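Transcriptional regulator (Rhodococcus jostii, PDB 5CYV) binds p-coumaroyl-CoA and, as a MarR-family transcriptional regulator, probably binds DNA to control genes of p-hydroxycinnamate metabolism. Local coordinates at residues S4-L7 and S8-I11; R38-S41 and V42-A46; I96-E100 and E101-L105. One frame throughout, in Å; residues are numbered along the deposited sequence.

Interaction 1. Residues S4-L7 and S8-I11; sequences SQAL and SDDI. With WCA (p-coumaroyl-CoA), chain I.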
# COMPACT_ATOMS: atom_id res chain seq x y z
N SER B 4 -22.38 -2.69 1.26
CA SER B 4 -22.28 -1.54 0.34
C SER B 4 -21.57 -1.85 -0.96
O SER B 4 -20.51 -2.49 -0.99
CB SER B 4 -21.56 -0.36 1.00
OG SER B 4 -21.34 0.67 0.05
N GLN B 5 -22.15 -1.35 -2.04
CA GLN B 5 -21.55 -1.50 -3.35
C GLN B 5 -20.55 -0.37 -3.63
O GLN B 5 -19.86 -0.40 -4.66
CB GLN B 5 -22.64 -1.55 -4.42
CG GLN B 5 -23.62 -2.69 -4.16
CD GLN B 5 -22.94 -4.05 -4.05
OE1 GLN B 5 -22.35 -4.53 -5.01
NE2 GLN B 5 -23.00 -4.65 -2.86
N ALA B 6 -20.46 0.62 -2.74
CA ALA B 6 -19.68 1.81 -3.07
C ALA B 6 -18.19 1.48 -2.91
O ALA B 6 -17.73 0.85 -1.91
CB ALA B 6 -20.06 3.00 -2.19
N LEU B 7 -17.40 1.94 -3.89
CA LEU B 7 -15.95 1.69 -3.87
C LEU B 7 -15.31 2.21 -2.55
O LEU B 7 -14.48 1.58 -1.94
CB LEU B 7 -15.25 2.36 -5.09
CG LEU B 7 -13.73 2.15 -5.14
CD1 LEU B 7 -13.49 0.69 -5.37
CD2 LEU B 7 -13.12 3.03 -6.23
N SER B 8 -15.84 3.37 -2.13
CA SER B 8 -15.25 4.05 -0.96
C SER B 8 -15.56 3.27 0.31
O SER B 8 -14.97 3.58 1.34
CB SER B 8 -15.78 5.47 -0.85
OG SER B 8 -17.19 5.52 -0.75
N ASP B 9 -16.44 2.27 0.24
CA ASP B 9 -16.70 1.38 1.42
C ASP B 9 -15.94 0.05 1.32
O ASP B 9 -16.04 -0.80 2.22
CB ASP B 9 -18.20 1.09 1.55
CG ASP B 9 -19.00 2.31 2.00
OD1 ASP B 9 -18.47 3.14 2.78
OD2 ASP B 9 -20.16 2.47 1.58
N ASP B 10 -15.20 -0.17 0.23
CA ASP B 10 -14.49 -1.42 0.02
C ASP B 10 -13.20 -1.35 0.88
O ASP B 10 -12.37 -0.53 0.64
CB ASP B 10 -14.22 -1.56 -1.51
CG ASP B 10 -13.24 -2.69 -1.89
OD1 ASP B 10 -12.55 -3.27 -1.04
OD2 ASP B 10 -13.10 -2.94 -3.12
N ILE B 11 -13.06 -2.22 1.87
CA ILE B 11 -11.89 -2.15 2.76
C ILE B 11 -10.59 -2.41 1.99
O ILE B 11 -9.55 -1.82 2.33
CB ILE B 11 -12.03 -3.15 3.92
CG1 ILE B 11 -10.94 -2.87 4.97
CG2 ILE B 11 -11.91 -4.53 3.42
CD1 ILE B 11 -11.13 -1.60 5.69
C4 WCA I . 0.96 0.40 -5.57
C5 WCA I . -0.16 1.22 -5.40
C6 WCA I . -0.69 1.31 -4.07
C8 WCA I . 0.42 1.31 -7.54
N1 WCA I . -0.11 0.55 -3.10
N3 WCA I . 1.50 -0.34 -4.56
CAV WCA I . -7.73 -2.59 -4.18
CAT WCA I . -8.60 -3.49 -3.71
CBS WCA I . -9.93 -3.37 -4.09
OAJ WCA I . -10.80 -4.30 -3.48
CAU WCA I . -10.37 -2.36 -4.95
CAW WCA I . -9.48 -1.44 -5.45
CBT WCA I . -8.14 -1.60 -5.05
CAR WCA I . -7.05 -0.72 -5.45
CAQ WCA I . -7.47 0.53 -6.11
CBP WCA I . -6.40 1.52 -6.33
OAD WCA I . -5.21 1.34 -6.08
SBO WCA I . -7.03 3.04 -6.99
CBA WCA I . -5.55 4.11 -7.05
CAY WCA I . -5.21 4.51 -5.61
NBH WCA I . -4.26 5.62 -5.69
CBQ WCA I . -2.80 5.44 -5.74
OAE WCA I . -2.34 4.30 -5.75
CBB WCA I . -2.03 6.75 -5.79
CAZ WCA I . -0.70 6.62 -4.95
NBI WCA I . 0.17 5.71 -5.67
CBR WCA I . 1.45 6.13 -6.00
OAF WCA I . 1.79 7.22 -5.64
CBX WCA I . 2.32 5.24 -6.82
OAK WCA I . 1.48 4.25 -7.38
CCD WCA I . 3.40 4.54 -5.99
CAA WCA I . 2.81 3.64 -4.89
CAB WCA I . 4.35 5.54 -5.30
CBD WCA I . 4.26 3.62 -6.89
OBK WCA I . 4.82 4.47 -7.93
PCG WCA I . 6.37 4.46 -8.33
OAP WCA I . 6.65 5.80 -8.96
OAI WCA I . 7.23 3.96 -7.24
OBN WCA I . 6.55 3.37 -9.48
PCF WCA I . 5.60 2.57 -10.45
OAO WCA I . 6.54 1.69 -11.30
OAH WCA I . 4.64 3.51 -11.15
O5' WCA I . 4.75 1.60 -9.47
C5' WCA I . 5.40 0.63 -8.68
C4' WCA I . 4.45 -0.48 -8.34
O4' WCA I . 3.53 0.37 -7.33
C3' WCA I . 3.64 -0.95 -9.39
O3' WCA I . 3.71 -2.41 -9.22
PCE WCA I . 4.57 -3.31 -10.28
OAM WCA I . 3.96 -3.00 -11.63
OAN WCA I . 4.34 -4.73 -9.81
OAG WCA I . 5.98 -2.84 -10.14
C2' WCA I . 2.18 -0.52 -8.98
O2' WCA I . 1.22 -1.47 -9.34
C1' WCA I . 2.39 -0.31 -7.44
N9 WCA I . 1.30 0.48 -6.92
N7 WCA I . -0.47 1.80 -6.63
C2 WCA I . 0.91 -0.23 -3.32
N6 WCA I . -1.81 2.15 -3.88

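Interaction 2. Residues R38-S41 and V42-A46; sequences RSYS and VLVLA. With WCA (p-coumaroyl-CoA), chain J.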
# COMPACT_ATOMS: atom_id res chain seq x y z
N ARG B 38 11.92 1.35 -0.69
CA ARG B 38 12.58 0.03 -0.46
C ARG B 38 14.01 0.14 0.08
O ARG B 38 14.35 -0.61 1.01
CB ARG B 38 12.59 -0.81 -1.74
CG ARG B 38 11.19 -1.26 -2.18
CD ARG B 38 11.33 -2.27 -3.30
NE ARG B 38 9.98 -2.72 -3.75
CZ ARG B 38 9.77 -3.75 -4.54
NH1 ARG B 38 8.51 -4.04 -4.93
NH2 ARG B 38 10.80 -4.54 -4.98
N SER B 39 14.82 1.04 -0.45
CA SER B 39 16.19 1.17 0.08
C SER B 39 16.16 1.68 1.50
O SER B 39 16.97 1.24 2.34
CB SER B 39 17.05 2.05 -0.81
OG SER B 39 16.46 3.33 -1.07
N TYR B 40 15.25 2.62 1.81
CA TYR B 40 15.07 3.00 3.19
C TYR B 40 14.70 1.85 4.09
O TYR B 40 15.27 1.72 5.19
CB TYR B 40 13.98 4.12 3.26
CG TYR B 40 13.50 4.46 4.63
CD1 TYR B 40 14.26 5.22 5.49
CD2 TYR B 40 12.22 3.99 5.07
CE1 TYR B 40 13.81 5.54 6.77
CE2 TYR B 40 11.76 4.33 6.33
CZ TYR B 40 12.55 5.12 7.17
OH TYR B 40 12.14 5.38 8.45
N SER B 41 13.77 1.01 3.66
CA SER B 41 13.36 -0.11 4.51
C SER B 41 14.55 -1.04 4.80
O SER B 41 14.69 -1.48 5.94
CB SER B 41 12.26 -0.93 3.82
OG SER B 41 11.09 -0.12 3.60
N VAL B 42 15.35 -1.34 3.78
CA VAL B 42 16.52 -2.20 4.03
C VAL B 42 17.50 -1.59 5.01
O VAL B 42 17.94 -2.28 5.96
CB VAL B 42 17.23 -2.52 2.71
CG1 VAL B 42 18.51 -3.36 2.96
CG2 VAL B 42 16.25 -3.29 1.81
N LEU B 43 17.74 -0.29 4.85
CA LEU B 43 18.65 0.43 5.75
C LEU B 43 18.12 0.39 7.20
O LEU B 43 18.87 0.11 8.16
CB LEU B 43 18.86 1.85 5.23
CG LEU B 43 19.79 2.66 6.15
CD1 LEU B 43 21.18 2.01 6.26
CD2 LEU B 43 19.94 4.08 5.59
N VAL B 44 16.81 0.65 7.37
CA VAL B 44 16.22 0.64 8.70
C VAL B 44 16.37 -0.75 9.31
O VAL B 44 16.77 -0.91 10.48
CB VAL B 44 14.78 1.03 8.60
CG1 VAL B 44 14.03 0.67 9.91
CG2 VAL B 44 14.72 2.53 8.33
N LEU B 45 16.10 -1.78 8.50
CA LEU B 45 16.14 -3.14 9.07
C LEU B 45 17.57 -3.55 9.42
O LEU B 45 17.77 -4.25 10.42
CB LEU B 45 15.49 -4.15 8.09
CG LEU B 45 13.98 -3.95 7.96
CD1 LEU B 45 13.46 -4.71 6.74
CD2 LEU B 45 13.22 -4.41 9.18
N ALA B 46 18.54 -3.08 8.67
CA ALA B 46 19.93 -3.36 9.02
C ALA B 46 20.31 -2.65 10.32
O ALA B 46 21.00 -3.22 11.16
CB ALA B 46 20.86 -2.93 7.90
C4 WCA J . -0.98 -12.26 -13.60
C5 WCA J . -1.27 -11.38 -14.65
C6 WCA J . -1.71 -11.95 -15.90
C8 WCA J . -0.62 -10.16 -12.93
N1 WCA J . -1.84 -13.29 -16.00
N3 WCA J . -1.13 -13.60 -13.79
CAV WCA J . 8.24 1.62 4.20
CAT WCA J . 8.53 2.54 5.17
CBS WCA J . 7.50 3.41 5.55
OAJ WCA J . 7.78 4.38 6.55
CAU WCA J . 6.26 3.34 5.02
CAW WCA J . 5.94 2.39 4.04
CBT WCA J . 6.95 1.53 3.67
CAR WCA J . 6.55 0.53 2.66
CAQ WCA J . 7.47 -0.57 2.36
CBP WCA J . 6.83 -1.62 1.49
OAD WCA J . 5.69 -1.80 1.22
SBO WCA J . 8.06 -2.68 0.86
CBA WCA J . 7.00 -3.88 -0.00
CAY WCA J . 6.99 -3.58 -1.56
NBH WCA J . 6.02 -2.59 -1.89
CBQ WCA J . 6.48 -1.41 -2.65
OAE WCA J . 7.62 -1.29 -3.10
CBB WCA J . 5.45 -0.37 -2.97
CAZ WCA J . 5.01 -0.42 -4.46
NBI WCA J . 4.24 -1.62 -4.85
CBR WCA J . 4.79 -2.77 -5.40
OAF WCA J . 6.02 -2.83 -5.48
CBX WCA J . 3.90 -3.90 -5.90
OAK WCA J . 2.56 -3.35 -6.06
CCD WCA J . 3.88 -5.09 -4.93
CAA WCA J . 3.10 -4.66 -3.65
CAB WCA J . 5.30 -5.61 -4.60
CBD WCA J . 3.07 -6.25 -5.60
OBK WCA J . 3.77 -6.42 -6.86
PCG WCA J . 3.51 -7.75 -7.73
OAP WCA J . 3.70 -8.92 -6.82
OAI WCA J . 4.42 -7.58 -8.97
OBN WCA J . 1.98 -7.75 -8.06
PCF WCA J . 1.11 -7.31 -9.27
OAO WCA J . 2.13 -6.83 -10.31
OAH WCA J . -0.09 -6.49 -8.83
O5' WCA J . 0.48 -8.70 -9.81
C5' WCA J . -0.32 -9.52 -8.96
C4' WCA J . -0.22 -11.01 -9.07
O4' WCA J . -1.06 -11.47 -10.39
C3' WCA J . 1.04 -11.48 -9.27
O3' WCA J . 1.13 -12.90 -8.90
PCE WCA J . 1.99 -13.37 -7.67
OAM WCA J . 1.56 -12.60 -6.46
OAN WCA J . 3.45 -13.14 -7.94
OAG WCA J . 1.74 -14.84 -7.45
C2' WCA J . 1.22 -11.41 -10.81
O2' WCA J . 2.26 -12.15 -11.26
C1' WCA J . -0.20 -11.92 -11.27
N9 WCA J . -0.58 -11.44 -12.56
N7 WCA J . -1.03 -10.09 -14.20
C2 WCA J . -1.56 -14.09 -14.98
N6 WCA J . -2.02 -11.09 -17.00

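Interaction 3. Residues I96-E100 and E101-L105; sequences IAATE and EGRRL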
# COMPACT_ATOMS: atom_id res chain seq x y z
N ILE B 96 23.83 -8.14 6.39
CA ILE B 96 23.86 -6.79 5.86
C ILE B 96 24.00 -5.85 7.06
O ILE B 96 23.09 -5.79 7.90
CB ILE B 96 22.55 -6.49 5.09
CG1 ILE B 96 22.34 -7.49 3.94
CG2 ILE B 96 22.56 -5.03 4.58
CD1 ILE B 96 20.86 -7.77 3.71
N ALA B 97 25.17 -5.25 7.20
CA ALA B 97 25.45 -4.42 8.39
C ALA B 97 25.53 -2.96 8.07
O ALA B 97 26.23 -2.54 7.15
CB ALA B 97 26.81 -4.88 9.05
N ALA B 98 24.86 -2.15 8.88
CA ALA B 98 24.96 -0.73 8.68
C ALA B 98 26.29 -0.17 9.09
O ALA B 98 26.92 -0.61 10.05
CB ALA B 98 23.85 -0.04 9.49
N THR B 99 26.75 0.83 8.33
CA THR B 99 27.97 1.53 8.71
C THR B 99 27.65 2.71 9.61
O THR B 99 26.48 3.04 9.76
CB THR B 99 28.70 2.06 7.47
OG1 THR B 99 27.85 2.99 6.79
CG2 THR B 99 29.03 0.91 6.46
N GLU B 100 28.67 3.36 10.16
CA GLU B 100 28.43 4.61 10.89
C GLU B 100 27.65 5.63 10.04
O GLU B 100 26.69 6.28 10.51
CB GLU B 100 29.77 5.19 11.34
CG GLU B 100 29.88 6.68 11.29
CD GLU B 100 30.92 7.21 12.27
OE1 GLU B 100 31.91 6.49 12.56
OE2 GLU B 100 30.74 8.36 12.75
N GLU B 101 28.03 5.77 8.78
CA GLU B 101 27.33 6.72 7.90
C GLU B 101 25.88 6.28 7.60
O GLU B 101 24.93 7.08 7.59
CB GLU B 101 28.12 6.88 6.60
CG GLU B 101 27.48 7.76 5.55
CD GLU B 101 27.12 9.16 6.05
OE1 GLU B 101 27.83 9.72 6.92
OE2 GLU B 101 26.11 9.71 5.56
N GLY B 102 25.70 4.97 7.44
CA GLY B 102 24.35 4.43 7.31
C GLY B 102 23.47 4.70 8.54
O GLY B 102 22.30 5.01 8.39
N ARG B 103 24.04 4.59 9.72
CA ARG B 103 23.24 4.85 10.93
C ARG B 103 22.89 6.32 10.99
O ARG B 103 21.75 6.69 11.39
CB ARG B 103 23.95 4.40 12.20
CG ARG B 103 24.12 2.90 12.27
CD ARG B 103 24.76 2.43 13.61
NE ARG B 103 24.90 0.95 13.54
CZ ARG B 103 23.89 0.10 13.77
NH1 ARG B 103 22.68 0.55 14.15
NH2 ARG B 103 24.11 -1.20 13.65
N ARG B 104 23.83 7.18 10.61
CA ARG B 104 23.55 8.62 10.68
C ARG B 104 22.44 8.99 9.66
O ARG B 104 21.51 9.76 9.97
CB ARG B 104 24.83 9.42 10.42
CG ARG B 104 24.61 10.90 10.13
CD ARG B 104 25.57 11.47 9.07
NE ARG B 104 24.93 11.56 7.76
CZ ARG B 104 23.92 12.38 7.44
NH1 ARG B 104 23.41 13.24 8.32
NH2 ARG B 104 23.43 12.34 6.20
N LEU B 105 22.49 8.41 8.46
CA LEU B 105 21.47 8.68 7.46
C LEU B 105 20.14 8.09 7.87
O LEU B 105 19.08 8.68 7.65
CB LEU B 105 21.91 8.13 6.09
CG LEU B 105 20.95 8.51 4.97
CD1 LEU B 105 20.96 10.02 4.75
CD2 LEU B 105 21.29 7.74 3.67
O HOH W 1 26.32 -2.27 12.19
O HOH W 2 27.59 0.66 12.79

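Interaction 1. Residues S4-L7 and S8-I11
Ser4 and Asp9 meet through a short bond, OG of Ser4 donating to OD2 of Asp9 over 2.6 Å, and the same hydroxyl closes an ST turn by accepting from Ala6 N at 2.9 Å. Two bonds therefore grip one serine oxygen. The carboxylate is met on the anti lone pair of OD2, the one turned away from OD1. Ser4 OG is anti to the backbone N (chi1 173°), which places it within bonding distance of the Asp9 carboxylate. Ala6 adds its methyl group, CB lying 3.8 Å from Asp9 OD2.

Behind these side chains runs a tight 3-10 turn. Asp9 N bonds Ala6 O at 2.9 Å and Asp10 N bonds Leu7 O at 2.9 Å. The turn delivers Asp10 to the N-cap of helix 11-30, where OD1 takes the amide of Phe13. Residues 4-11 also lie against the second subunit: Leu7 N bonds Glu48 of that subunit, and Asp9 OD1 bonds its Gln137. With OD1 occupied in capping, the other oxygen of Asp10 serves p-coumaroyl-CoA, whose phenol OAJ donates to Asp10 OD2 at 2.7 Å.

Interaction 2. Residues R38-S41 and V42-A46
Tyr40 and Val44 sit one turn apart on helix 37-47 of the MarR-type winged helix-turn-helix fold, and their contact is a CH-pi one. Val44 CG2 lies over one face of the tyrosine ring, 3.7 Å from the ring centroid, displaced toward the CE1-CZ side of the ring. The ring reaches that methyl because CG of Tyr40 is anti to the backbone N (chi1 170°). Residues of helix 100-121, among them Ala109 and Val113, also pack on the tyrosine.

The backbone bonds are those of a regular alpha-helix: Val42 N to Arg38 O, Leu43 N to Ser39 O, Val44 N to Tyr40 O and Leu45 N to Ser41 O. Val42 packs in apolar company, touching Leu72, Val73 and Leu76 of helix 70-78 and Val58 and Met62 of helix 55-62.

Polar contacts with the ligand fall to Arg38. Its chain runs extended from CG to NE and presents the edge of the guanidinium to two pantetheine carbonyls of p-coumaroyl-CoA. NE meets OAE at 2.8 Å in an almost straight bond (171°), while NH1 meets OAF at 2.8 Å in a much more bent bond and makes a weak second one to OAE. Gln68 holds the remaining nitrogen, NH2, which should limit rotation of the group.

Van der Waals contacts line the coumaroyl end. Tyr40 offers its ring edge, CE2 being 3.9 Å from ligand CAT. Ser41, its hydroxyl bonded to Val37 O, brings OG to 3.4 Å from ligand ring atom CAV.

Interaction 3. Residues I96-E100 and E101-L105
Thr99 and Gly102 form the capping bond that starts helix 100-121: Gly102 N donates to Thr99 OG1 at 3.0 Å and 163°. With chi1 at 62° the hydroxyl lies between the backbone N and the carbonyl carbon, facing the first turn, and it is also bonded to Gly80 O. A valine here would probably leave Gly102 N without its cap and Gly80 O without this partner. The helix proper begins with Arg103 N on Thr99 O at 2.9 Å and Arg104 N on Glu100 O at 3.0 Å.

On the outer side Arg104 bends back to Glu101, a salt bridge in which NE meets OE2 at 3.1 Å, in the guanidinium plane, on the syn side of the carboxylate but tilted 29° out of its plane. Arg103 reaches the other way. A water held by NE links it to Ala98 O; a second, on NH2, also reaches that carbonyl, though other acceptors may compete for its protons. Cys47 O and Gln49 O take further bonds from the guanidinium. Ala98 CB lies over one face of that group, 4.1 Å above its plane and offset toward the rim. The whole is an N-capped junction between strand 94-98 of the two-stranded wing and the following helix, as in the winged helix-turn-helix fold of MarR proteins.

How the interactions relate
Interactions 2 and 3 are neighbours, their centres 10 Å apart: helix 37-47 packs against the junction of strand and helix, with Ala46 CB 3.6 Å from Ile96 O and Leu43 CD2 3.8 Å from Gly102 O. Interaction 1 stands apart, about 34 Å from interaction 2 and 43 Å from interaction 3 between centres. Across the dimer, however, it meets the helix of interaction 2 of the second subunit: Leu7 packs on Leu45 there, and Leu7 of that subunit packs on Ser41, Val44 and Leu45 here. Interactions 1 and 2 touch different p-coumaroyl-CoA molecules, each also bonded by the second subunit, through His117 and Met62 in one case and Asn27 in the other.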